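Local coordinates for chlorella virus DNA ligase-adenylate (Chlorella virus, PDB 1FVI), which is an ATP-dependent DNA ligase, caught here as its covalent AMP adduct, that probably seals nicks in duplex DNA during replication and repair, at residues L148-D153 against E160-R165; K187-A192 against P283-F288; V242-G247 against V270-F275. The protein carries 1 engineered substitution. All blocks are in the same frame, centred on the assembly; numbering follows the deposited sequence.

How the contacts relate
Contact 1 lies deep in the nucleotidyltransferase domain, with helix 144-156 packed on the strand that carries M163 to the AMP. Contact 3 belongs to the OB-like domain, where strands 244-246 and 269-275 face each other with aromatic and aliphatic side chains alone. Contact 2 lies between them, at the join of the two domains: F189 reaches 283-288, while the E151 carboxylate of contact 1 takes the backbone N-H groups of Q188 and F189. Contacts 2 and 3 share one antiparallel sheet, V287 N bonding to K273 O and K190 N to Y274 O. All three have largely buried centres and no direct hydrogen bond across; contact 1 adds a water bridge.

Contact 1. Residues L148-D153 against E160-R165; sequences LQYERD and EGVMIR. With AMP (adenosine monophosphate), chain C.
Segment 148-153, part of helix 144-156, comes nearest to segment 160-165 at E151 and G161, whose CA atoms are 5.7 Å apart, and no direct hydrogen bond links the two. V162 is the apolar centre of the contact, its CB pointing toward the helix. Its CG1 lies against the helix backbone, 3.7 Å from the CA of E151, and also meets the CB of that residue. The V162 CB sits at the edge of the Y150 ring, near its plane and 3.8 Å from Y150 CE2. With CG anti to the backbone N (chi1 -174°), the ring of Y150 swings to the strand, where it also touches A23 and P25 of strand 21-25. E151 runs out extended, crossing V162 at about a right angle, and its carboxylate is well occupied: OE1 accepts a bond from F189 N and OE2 one from Q188 N. A water also donates to E151 OE1 at 2.7 Å and to E160 O at 3.0 Å, bridging helix and loop. The other side of the strand serves the nucleotide: M163, bent at chi2 and chi3, lies over one face of the adenine, its CG 3.4 Å above AMP C6 and its CE 3.6 Å from AMP N3. This is a helix backing a strand of the adenylate pocket in the nucleotidyltransferase domain of an ATP-dependent DNA ligase.

Contact 2. Residues K187-A192 against P283-F288; sequences KQFKDA and PRFPVF
F189 meets F285 and V287 where the chain leaves the nucleotidyltransferase domain and enters the OB-like domain, on whose antiparallel sheet both segments border strand 269-275. Along 283-288, R284 pairs through its backbone with F275 of that strand, just ahead of the first residue to touch F189. At F285 the chain turns a corner, with positive phi and psi (44° and 49°). Its CB points toward F189 and packs 3.7 Å from the ring carbon CZ, while its phenyl group leads away to Q149 and R152 of helix 144-156. The two phenylalanine side chains run at about a right angle to each other, although their ring planes are nearly parallel. F189 also touches that helix, at R152 and L155, so the helix of the first domain meets both aromatic residues. Past P286, whose CB is directed away, comes V287, its backbone bonded to K273. The V287 CB points toward F189, and its CG2 comes to 4.3 Å from F189 CE2. The tightest approach involves a backbone atom: F285 O lies 3.3 Å from F189 CE2, oblique to the ring.

Contact 3. Residues V242-G247 against V270-F275; sequences VVFSIG and VKFKYF
F244 and F272 supply the aromatic part of this contact, reaching for each other from opposite directions across the interior of the OB-like domain. Their ring centroids are 5.5 Å apart and the planes meet at 51°, an oblique pairing. The touch is made by the far ends of the rings: F244 CZ lies 3.5 Å from F272 CE1, which sits at the edge of the F244 ring, near its plane. CB of each points toward the other strand, and CG lies between the backbone N and the carbonyl carbon (chi1 67° for F244, 70° for F272). The aliphatic part belongs to I246, which crosses F272 at about a right angle. Its terminal CD1 packs 3.7 Å from F272 CB and lies close to CG, oblique to the ring, so F272 is met near its root by the isoleucine and near its tip by F244. No polar bond joins the segments; K271 and K273 have their CB directed away from 242-247, and K273 NZ forms a salt bridge with D191 OD1. Strand 244-246 is an outermost strand of the five-stranded antiparallel sheet, bonded to 232-237, whereas 269-275 runs between 190-201 and 286-291. The contact thus spans the interior of the OB-fold barrel rather than joining sheet neighbours, with Y239 edge-to-face on F272 and P286 and F288 of strand 286-291 packed against F244 and I246.

Contact 1. Residues L148-D153 against E160-R165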
loop_
_atom_site.group_PDB
_atom_site.type_symbol
_atom_site.label_atom_id
_atom_site.label_comp_id
_atom_site.label_asym_id
_atom_site.label_seq_id
_atom_site.Cartn_x
_atom_site.Cartn_y
_atom_site.Cartn_z
ATOM N N LEU A 148 6.714 -13.020 -3.473
ATOM C CA LEU A 148 7.397 -12.112 -4.395
ATOM C C LEU A 148 6.460 -11.540 -5.482
ATOM O O LEU A 148 6.526 -10.349 -5.798
ATOM C CB LEU A 148 8.575 -12.838 -5.031
ATOM C CG LEU A 148 9.624 -13.126 -3.964
ATOM C CD1 LEU A 148 10.628 -14.110 -4.481
ATOM C CD2 LEU A 148 10.272 -11.828 -3.529
ATOM N N GLN A 149 5.597 -12.385 -6.052
ATOM C CA GLN A 149 4.653 -11.925 -7.066
ATOM C C GLN A 149 3.768 -10.868 -6.425
ATOM O O GLN A 149 3.415 -9.870 -7.061
ATOM C CB GLN A 149 3.796 -13.075 -7.594
ATOM C CG GLN A 149 4.600 -14.193 -8.255
ATOM C CD GLN A 149 3.735 -15.330 -8.797
ATOM O OE1 GLN A 149 3.544 -15.448 -10.005
ATOM N NE2 GLN A 149 3.231 -16.181 -7.908
ATOM N N TYR A 150 3.453 -11.075 -5.144
ATOM C CA TYR A 150 2.626 -10.136 -4.400
ATOM C C TYR A 150 3.310 -8.767 -4.219
ATOM O O TYR A 150 2.659 -7.716 -4.366
ATOM C CB TYR A 150 2.222 -10.739 -3.046
ATOM C CG TYR A 150 1.256 -9.860 -2.304
ATOM C CD1 TYR A 150 -0.042 -9.663 -2.791
ATOM C CD2 TYR A 150 1.647 -9.169 -1.153
ATOM C CE1 TYR A 150 -0.917 -8.799 -2.163
ATOM C CE2 TYR A 150 0.766 -8.294 -0.513
ATOM C CZ TYR A 150 -0.507 -8.114 -1.033
ATOM O OH TYR A 150 -1.369 -7.208 -0.488
ATOM N N GLU A 151 4.621 -8.780 -3.932
ATOM C CA GLU A 151 5.387 -7.539 -3.748
ATOM C C GLU A 151 5.423 -6.768 -5.070
ATOM O O GLU A 151 5.245 -5.548 -5.073
ATOM C CB GLU A 151 6.827 -7.799 -3.247
ATOM C CG GLU A 151 7.616 -6.475 -3.024
ATOM C CD GLU A 151 8.920 -6.598 -2.229
ATOM O OE1 GLU A 151 9.732 -5.654 -2.288
ATOM O OE2 GLU A 151 9.134 -7.603 -1.525
ATOM N N ARG A 152 5.690 -7.481 -6.170
ATOM C CA ARG A 152 5.700 -6.888 -7.510
ATOM C C ARG A 152 4.344 -6.203 -7.769
ATOM O O ARG A 152 4.281 -5.050 -8.201
ATOM C CB ARG A 152 5.907 -7.987 -8.555
ATOM C CG ARG A 152 5.685 -7.535 -10.003
ATOM C CD ARG A 152 5.253 -8.692 -10.904
ATOM N NE ARG A 152 4.023 -9.336 -10.441
ATOM C CZ ARG A 152 3.635 -10.564 -10.788
ATOM N NH1 ARG A 152 4.366 -11.297 -11.614
ATOM N NH2 ARG A 152 2.547 -11.099 -10.246
ATOM N N ASP A 153 3.258 -6.919 -7.488
ATOM C CA ASP A 153 1.905 -6.391 -7.688
ATOM C C ASP A 153 1.682 -5.138 -6.880
ATOM O O ASP A 153 1.252 -4.103 -7.387
ATOM C CB ASP A 153 0.869 -7.440 -7.281
ATOM C CG ASP A 153 0.709 -8.530 -8.320
ATOM O OD1 ASP A 153 1.162 -8.321 -9.469
ATOM O OD2 ASP A 153 0.128 -9.593 -7.999
ATOM N N GLU A 160 4.699 0.615 -0.817
ATOM C CA GLU A 160 6.098 0.458 -0.384
ATOM C C GLU A 160 6.668 -0.955 -0.402
ATOM O O GLU A 160 7.870 -1.143 -0.549
ATOM C CB GLU A 160 6.274 0.992 1.054
ATOM C CG GLU A 160 6.016 2.475 1.267
ATOM C CD GLU A 160 6.975 3.348 0.483
ATOM O OE1 GLU A 160 6.589 3.843 -0.604
ATOM O OE2 GLU A 160 8.114 3.544 0.954
ATOM N N GLY A 161 5.821 -1.935 -0.154
ATOM C CA GLY A 161 6.274 -3.305 -0.090
ATOM C C GLY A 161 5.117 -4.037 0.528
ATOM O O GLY A 161 3.971 -3.612 0.349
ATOM N N VAL A 162 5.387 -5.084 1.305
ATOM C CA VAL A 162 4.299 -5.855 1.916
ATOM C C VAL A 162 4.345 -6.072 3.424
ATOM O O VAL A 162 5.408 -6.048 4.061
ATOM C CB VAL A 162 4.006 -7.211 1.135
ATOM C CG1 VAL A 162 4.910 -7.360 -0.103
ATOM C CG2 VAL A 162 4.083 -8.427 2.034
ATOM N N MET A 163 3.153 -6.184 3.997
ATOM C CA MET A 163 2.990 -6.431 5.429
ATOM C C MET A 163 2.453 -7.851 5.592
ATOM O O MET A 163 1.435 -8.203 5.000
ATOM C CB MET A 163 2.037 -5.408 6.059
ATOM C CG MET A 163 2.502 -3.962 5.895
ATOM S SD MET A 163 4.118 -3.598 6.596
ATOM C CE MET A 163 3.791 -3.765 8.375
ATOM N N ILE A 164 3.159 -8.650 6.391
ATOM C CA ILE A 164 2.835 -10.059 6.658
ATOM C C ILE A 164 2.282 -10.339 8.076
ATOM O O ILE A 164 2.833 -9.877 9.085
ATOM C CB ILE A 164 4.097 -10.938 6.460
ATOM C CG1 ILE A 164 4.687 -10.697 5.067
ATOM C CG2 ILE A 164 3.744 -12.408 6.618
ATOM C CD1 ILE A 164 6.122 -11.134 4.917
ATOM N N ARG A 165 1.225 -11.146 8.139
ATOM C CA ARG A 165 0.614 -11.506 9.414
ATOM C C ARG A 165 0.211 -12.970 9.506
ATOM O O ARG A 165 -0.296 -13.559 8.539
ATOM C CB ARG A 165 -0.648 -10.673 9.669
ATOM C CG ARG A 165 -0.461 -9.170 9.732
ATOM C CD ARG A 165 -1.366 -8.578 10.794
ATOM N NE ARG A 165 -1.791 -7.215 10.487
ATOM C CZ ARG A 165 -2.507 -6.448 11.314
ATOM N NH1 ARG A 165 -2.869 -6.890 12.514
ATOM N NH2 ARG A 165 -2.942 -5.263 10.909
HETATM P P AMP C . 8.000 0.978 6.620
HETATM O O1P AMP C . 9.277 0.573 7.205
HETATM O O3P AMP C . 8.182 2.552 6.662
HETATM O "O5'" AMP C . 6.885 0.763 7.609
HETATM C "C5'" AMP C . 5.493 1.263 7.299
HETATM C "C4'" AMP C . 4.706 1.624 8.540
HETATM O "O4'" AMP C . 3.334 1.667 8.141
HETATM C "C3'" AMP C . 4.807 0.577 9.673
HETATM O "O3'" AMP C . 4.860 1.134 10.986
HETATM C "C2'" AMP C . 3.542 -0.206 9.574
HETATM O "O2'" AMP C . 3.142 -0.658 10.861
HETATM C "C1'" AMP C . 2.558 0.744 8.867
HETATM N N9 AMP C . 1.719 0.018 7.932
HETATM C C8 AMP C . 1.527 0.384 6.618
HETATM N N7 AMP C . 0.730 -0.456 6.022
HETATM C C5 AMP C . 0.367 -1.420 6.951
HETATM C C6 AMP C . -0.454 -2.556 6.894
HETATM N N6 AMP C . -1.103 -2.935 5.768
HETATM N N1 AMP C . -0.568 -3.268 8.031
HETATM C C2 AMP C . 0.067 -2.895 9.119
HETATM N N3 AMP C . 0.874 -1.849 9.318
HETATM C C4 AMP C . 1.010 -1.105 8.181
HETATM O O HOH W 1 9.867 -3.051 -1.612
#

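Contact 2. Residues K187-A192 against P283-F288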
loop_
_atom_site.group_PDB
_atom_site.type_symbol
_atom_site.label_atom_id
_atom_site.label_comp_id
_atom_site.label_asym_id
_atom_site.label_seq_id
_atom_site.Cartn_x
_atom_site.Cartn_y
_atom_site.Cartn_z
ATOM N N LYS A 187 10.430 -5.834 2.309
ATOM C CA LYS A 187 10.844 -5.055 1.156
ATOM C C LYS A 187 12.006 -5.869 0.582
ATOM O O LYS A 187 13.168 -5.636 0.885
ATOM C CB LYS A 187 11.247 -3.634 1.578
ATOM C CG LYS A 187 10.052 -2.782 2.049
ATOM C CD LYS A 187 10.481 -1.520 2.778
ATOM C CE LYS A 187 11.157 -0.527 1.860
ATOM N NZ LYS A 187 11.609 0.690 2.602
ATOM N N GLN A 188 11.645 -6.907 -0.163
ATOM C CA GLN A 188 12.618 -7.807 -0.744
ATOM C C GLN A 188 13.131 -7.389 -2.116
ATOM O O GLN A 188 14.169 -7.881 -2.545
ATOM C CB GLN A 188 12.052 -9.227 -0.791
ATOM C CG GLN A 188 11.817 -9.861 0.583
ATOM C CD GLN A 188 13.101 -10.291 1.288
ATOM O OE1 GLN A 188 13.878 -11.082 0.760
ATOM N NE2 GLN A 188 13.306 -9.796 2.495
ATOM N N PHE A 189 12.427 -6.481 -2.794
ATOM C CA PHE A 189 12.863 -6.025 -4.118
ATOM C C PHE A 189 13.988 -5.012 -3.996
ATOM O O PHE A 189 14.045 -4.249 -3.029
ATOM C CB PHE A 189 11.710 -5.459 -4.958
ATOM C CG PHE A 189 10.868 -6.506 -5.625
ATOM C CD1 PHE A 189 10.603 -7.711 -4.992
ATOM C CD2 PHE A 189 10.274 -6.256 -6.857
ATOM C CE1 PHE A 189 9.752 -8.650 -5.570
ATOM C CE2 PHE A 189 9.411 -7.202 -7.453
ATOM C CZ PHE A 189 9.151 -8.392 -6.807
ATOM N N LYS A 190 14.861 -5.018 -5.001
ATOM C CA LYS A 190 16.049 -4.170 -5.072
ATOM C C LYS A 190 15.810 -2.974 -5.979
ATOM O O LYS A 190 15.077 -3.080 -6.951
ATOM C CB LYS A 190 17.190 -5.021 -5.639
ATOM C CG LYS A 190 18.602 -4.569 -5.346
ATOM C CD LYS A 190 19.566 -5.672 -5.798
ATOM C CE LYS A 190 21.000 -5.463 -5.321
ATOM N NZ LYS A 190 21.710 -4.411 -6.091
ATOM N N ASP A 191 16.443 -1.850 -5.655
ATOM C CA ASP A 191 16.344 -0.623 -6.432
ATOM C C ASP A 191 17.444 -0.553 -7.475
ATOM O O ASP A 191 18.626 -0.732 -7.166
ATOM C CB ASP A 191 16.488 0.593 -5.533
ATOM C CG ASP A 191 15.272 0.844 -4.708
ATOM O OD1 ASP A 191 14.191 1.079 -5.293
ATOM O OD2 ASP A 191 15.403 0.804 -3.469
ATOM N N ALA A 192 17.055 -0.233 -8.701
ATOM C CA ALA A 192 18.007 -0.119 -9.794
ATOM C C ALA A 192 17.569 0.969 -10.782
ATOM O O ALA A 192 16.452 1.494 -10.709
ATOM C CB ALA A 192 18.164 -1.468 -10.500
ATOM N N PRO A 283 16.385 -9.191 -15.123
ATOM C CA PRO A 283 15.794 -8.910 -13.810
ATOM C C PRO A 283 14.403 -9.516 -13.694
ATOM O O PRO A 283 13.584 -9.354 -14.591
ATOM C CB PRO A 283 15.729 -7.386 -13.795
ATOM C CG PRO A 283 16.922 -6.999 -14.613
ATOM C CD PRO A 283 16.796 -7.940 -15.782
ATOM N N ARG A 284 14.154 -10.236 -12.603
ATOM C CA ARG A 284 12.853 -10.858 -12.379
ATOM C C ARG A 284 11.862 -9.840 -11.820
ATOM O O ARG A 284 12.263 -8.907 -11.113
ATOM C CB ARG A 284 12.986 -12.035 -11.410
ATOM C CG ARG A 284 13.705 -13.231 -11.984
ATOM C CD ARG A 284 12.944 -13.821 -13.170
ATOM N NE ARG A 284 11.556 -14.147 -12.833
ATOM C CZ ARG A 284 11.100 -15.378 -12.618
ATOM N NH1 ARG A 284 11.917 -16.422 -12.697
ATOM N NH2 ARG A 284 9.816 -15.568 -12.338
ATOM N N PHE A 285 10.589 -9.987 -12.194
ATOM C CA PHE A 285 9.511 -9.103 -11.727
ATOM C C PHE A 285 9.842 -7.588 -11.717
ATOM O O PHE A 285 9.624 -6.904 -10.719
ATOM C CB PHE A 285 9.115 -9.501 -10.305
ATOM C CG PHE A 285 8.742 -10.943 -10.143
ATOM C CD1 PHE A 285 9.326 -11.709 -9.137
ATOM C CD2 PHE A 285 7.766 -11.519 -10.939
ATOM C CE1 PHE A 285 8.938 -13.030 -8.921
ATOM C CE2 PHE A 285 7.370 -12.840 -10.734
ATOM C CZ PHE A 285 7.959 -13.595 -9.720
ATOM N N PRO A 286 10.378 -7.046 -12.815
ATOM C CA PRO A 286 10.687 -5.609 -12.780
ATOM C C PRO A 286 9.443 -4.724 -12.650
ATOM O O PRO A 286 8.373 -5.038 -13.189
ATOM C CB PRO A 286 11.420 -5.388 -14.111
ATOM C CG PRO A 286 10.769 -6.411 -15.020
ATOM C CD PRO A 286 10.693 -7.627 -14.135
ATOM N N VAL A 287 9.595 -3.608 -11.949
ATOM C CA VAL A 287 8.490 -2.680 -11.733
ATOM C C VAL A 287 8.995 -1.256 -11.849
ATOM O O VAL A 287 9.985 -0.897 -11.216
ATOM C CB VAL A 287 7.863 -2.816 -10.302
ATOM C CG1 VAL A 287 6.566 -1.994 -10.209
ATOM C CG2 VAL A 287 7.602 -4.255 -9.957
ATOM N N PHE A 288 8.289 -0.445 -12.638
ATOM C CA PHE A 288 8.638 0.952 -12.813
ATOM C C PHE A 288 8.281 1.702 -11.540
ATOM O O PHE A 288 7.198 1.521 -10.981
ATOM C CB PHE A 288 7.854 1.545 -13.986
ATOM C CG PHE A 288 7.941 3.043 -14.088
ATOM C CD1 PHE A 288 9.074 3.653 -14.600
ATOM C CD2 PHE A 288 6.872 3.836 -13.709
ATOM C CE1 PHE A 288 9.137 5.022 -14.737
ATOM C CE2 PHE A 288 6.924 5.215 -13.842
ATOM C CZ PHE A 288 8.060 5.812 -14.360
#

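Contact 3. Residues V242-G247 against V270-F275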
loop_
_atom_site.group_PDB
_atom_site.type_symbol
_atom_site.label_atom_id
_atom_site.label_comp_id
_atom_site.label_asym_id
_atom_site.label_seq_id
_atom_site.Cartn_x
_atom_site.Cartn_y
_atom_site.Cartn_z
ATOM N N VAL A 242 22.096 -5.158 -20.251
ATOM C CA VAL A 242 21.007 -6.115 -20.428
ATOM C C VAL A 242 19.668 -5.435 -20.725
ATOM O O VAL A 242 19.082 -4.766 -19.880
ATOM C CB VAL A 242 20.905 -7.116 -19.231
ATOM C CG1 VAL A 242 19.607 -7.914 -19.305
ATOM C CG2 VAL A 242 22.092 -8.092 -19.255
ATOM N N VAL A 243 19.177 -5.643 -21.937
ATOM C CA VAL A 243 17.925 -5.050 -22.357
ATOM C C VAL A 243 16.722 -5.903 -21.982
ATOM O O VAL A 243 16.754 -7.126 -22.091
ATOM C CB VAL A 243 17.938 -4.777 -23.878
ATOM C CG1 VAL A 243 16.623 -4.131 -24.336
ATOM C CG2 VAL A 243 19.143 -3.887 -24.228
ATOM N N PHE A 244 15.685 -5.237 -21.484
ATOM C CA PHE A 244 14.429 -5.878 -21.100
ATOM C C PHE A 244 13.349 -4.807 -20.990
ATOM O O PHE A 244 13.649 -3.612 -20.892
ATOM C CB PHE A 244 14.574 -6.610 -19.766
ATOM C CG PHE A 244 14.805 -5.699 -18.605
ATOM C CD1 PHE A 244 13.768 -5.428 -17.699
ATOM C CD2 PHE A 244 16.041 -5.081 -18.433
ATOM C CE1 PHE A 244 13.958 -4.551 -16.643
ATOM C CE2 PHE A 244 16.245 -4.196 -17.375
ATOM C CZ PHE A 244 15.202 -3.928 -16.476
ATOM N N SER A 245 12.090 -5.221 -21.009
ATOM C CA SER A 245 11.030 -4.239 -20.908
ATOM C C SER A 245 10.380 -4.175 -19.540
ATOM O O SER A 245 10.487 -5.109 -18.736
ATOM C CB SER A 245 9.961 -4.464 -21.979
ATOM O OG SER A 245 9.467 -5.781 -21.935
ATOM N N ILE A 246 9.765 -3.027 -19.273
ATOM C CA ILE A 246 9.039 -2.803 -18.046
ATOM C C ILE A 246 7.644 -2.390 -18.481
ATOM O O ILE A 246 7.463 -1.349 -19.112
ATOM C CB ILE A 246 9.681 -1.703 -17.167
ATOM C CG1 ILE A 246 11.132 -2.084 -16.823
ATOM C CG2 ILE A 246 8.863 -1.524 -15.885
ATOM C CD1 ILE A 246 11.832 -1.142 -15.839
ATOM N N GLY A 247 6.668 -3.235 -18.170
ATOM C CA GLY A 247 5.293 -2.957 -18.537
ATOM C C GLY A 247 4.359 -2.697 -17.363
ATOM O O GLY A 247 3.158 -2.546 -17.569
ATOM N N VAL A 270 15.333 5.747 -15.650
ATOM C CA VAL A 270 14.165 5.448 -14.819
ATOM C C VAL A 270 14.549 4.599 -13.596
ATOM O O VAL A 270 15.499 3.807 -13.651
ATOM C CB VAL A 270 13.030 4.711 -15.616
ATOM C CG1 VAL A 270 12.546 5.565 -16.771
ATOM C CG2 VAL A 270 13.499 3.357 -16.125
ATOM N N LYS A 271 13.876 4.849 -12.473
ATOM C CA LYS A 271 14.083 4.078 -11.242
ATOM C C LYS A 271 13.088 2.908 -11.281
ATOM O O LYS A 271 11.916 3.103 -11.610
ATOM C CB LYS A 271 13.794 4.934 -9.996
ATOM C CG LYS A 271 14.503 6.285 -9.967
ATOM C CD LYS A 271 14.453 6.935 -8.576
ATOM C CE LYS A 271 13.036 7.249 -8.111
ATOM N NZ LYS A 271 12.387 8.329 -8.911
ATOM N N PHE A 272 13.552 1.699 -10.982
ATOM C CA PHE A 272 12.674 0.525 -10.968
ATOM C C PHE A 272 13.112 -0.435 -9.882
ATOM O O PHE A 272 14.149 -0.239 -9.256
ATOM C CB PHE A 272 12.637 -0.195 -12.340
ATOM C CG PHE A 272 13.920 -0.928 -12.713
ATOM C CD1 PHE A 272 13.959 -2.328 -12.718
ATOM C CD2 PHE A 272 15.078 -0.225 -13.071
ATOM C CE1 PHE A 272 15.124 -3.021 -13.071
ATOM C CE2 PHE A 272 16.245 -0.906 -13.424
ATOM C CZ PHE A 272 16.269 -2.310 -13.423
ATOM N N LYS A 273 12.282 -1.432 -9.617
ATOM C CA LYS A 273 12.589 -2.451 -8.623
ATOM C C LYS A 273 12.416 -3.791 -9.306
ATOM O O LYS A 273 11.732 -3.891 -10.330
ATOM C CB LYS A 273 11.639 -2.366 -7.409
ATOM C CG LYS A 273 11.981 -1.266 -6.394
ATOM C CD LYS A 273 10.881 -1.083 -5.356
ATOM C CE LYS A 273 11.182 0.076 -4.400
ATOM N NZ LYS A 273 12.327 -0.199 -3.475
ATOM N N TYR A 274 13.028 -4.817 -8.722
ATOM C CA TYR A 274 12.950 -6.179 -9.242
ATOM C C TYR A 274 13.480 -7.107 -8.161
ATOM O O TYR A 274 14.052 -6.648 -7.178
ATOM C CB TYR A 274 13.813 -6.330 -10.517
ATOM C CG TYR A 274 15.293 -6.164 -10.259
ATOM C CD1 TYR A 274 16.134 -7.270 -10.205
ATOM C CD2 TYR A 274 15.839 -4.904 -10.014
ATOM C CE1 TYR A 274 17.471 -7.127 -9.909
ATOM C CE2 TYR A 274 17.166 -4.749 -9.719
ATOM C CZ TYR A 274 17.984 -5.862 -9.666
ATOM O OH TYR A 274 19.323 -5.713 -9.376
ATOM N N PHE A 275 13.273 -8.409 -8.335
ATOM C CA PHE A 275 13.791 -9.373 -7.376
ATOM C C PHE A 275 15.123 -9.970 -7.869
ATOM O O PHE A 275 15.180 -10.587 -8.923
ATOM C CB PHE A 275 12.782 -10.502 -7.097
ATOM C CG PHE A 275 13.254 -11.462 -6.042
ATOM C CD1 PHE A 275 13.563 -11.001 -4.762
ATOM C CD2 PHE A 275 13.481 -12.800 -6.343
ATOM C CE1 PHE A 275 14.099 -11.849 -3.798
ATOM C CE2 PHE A 275 14.024 -13.663 -5.376
ATOM C CZ PHE A 275 14.331 -13.180 -4.105
#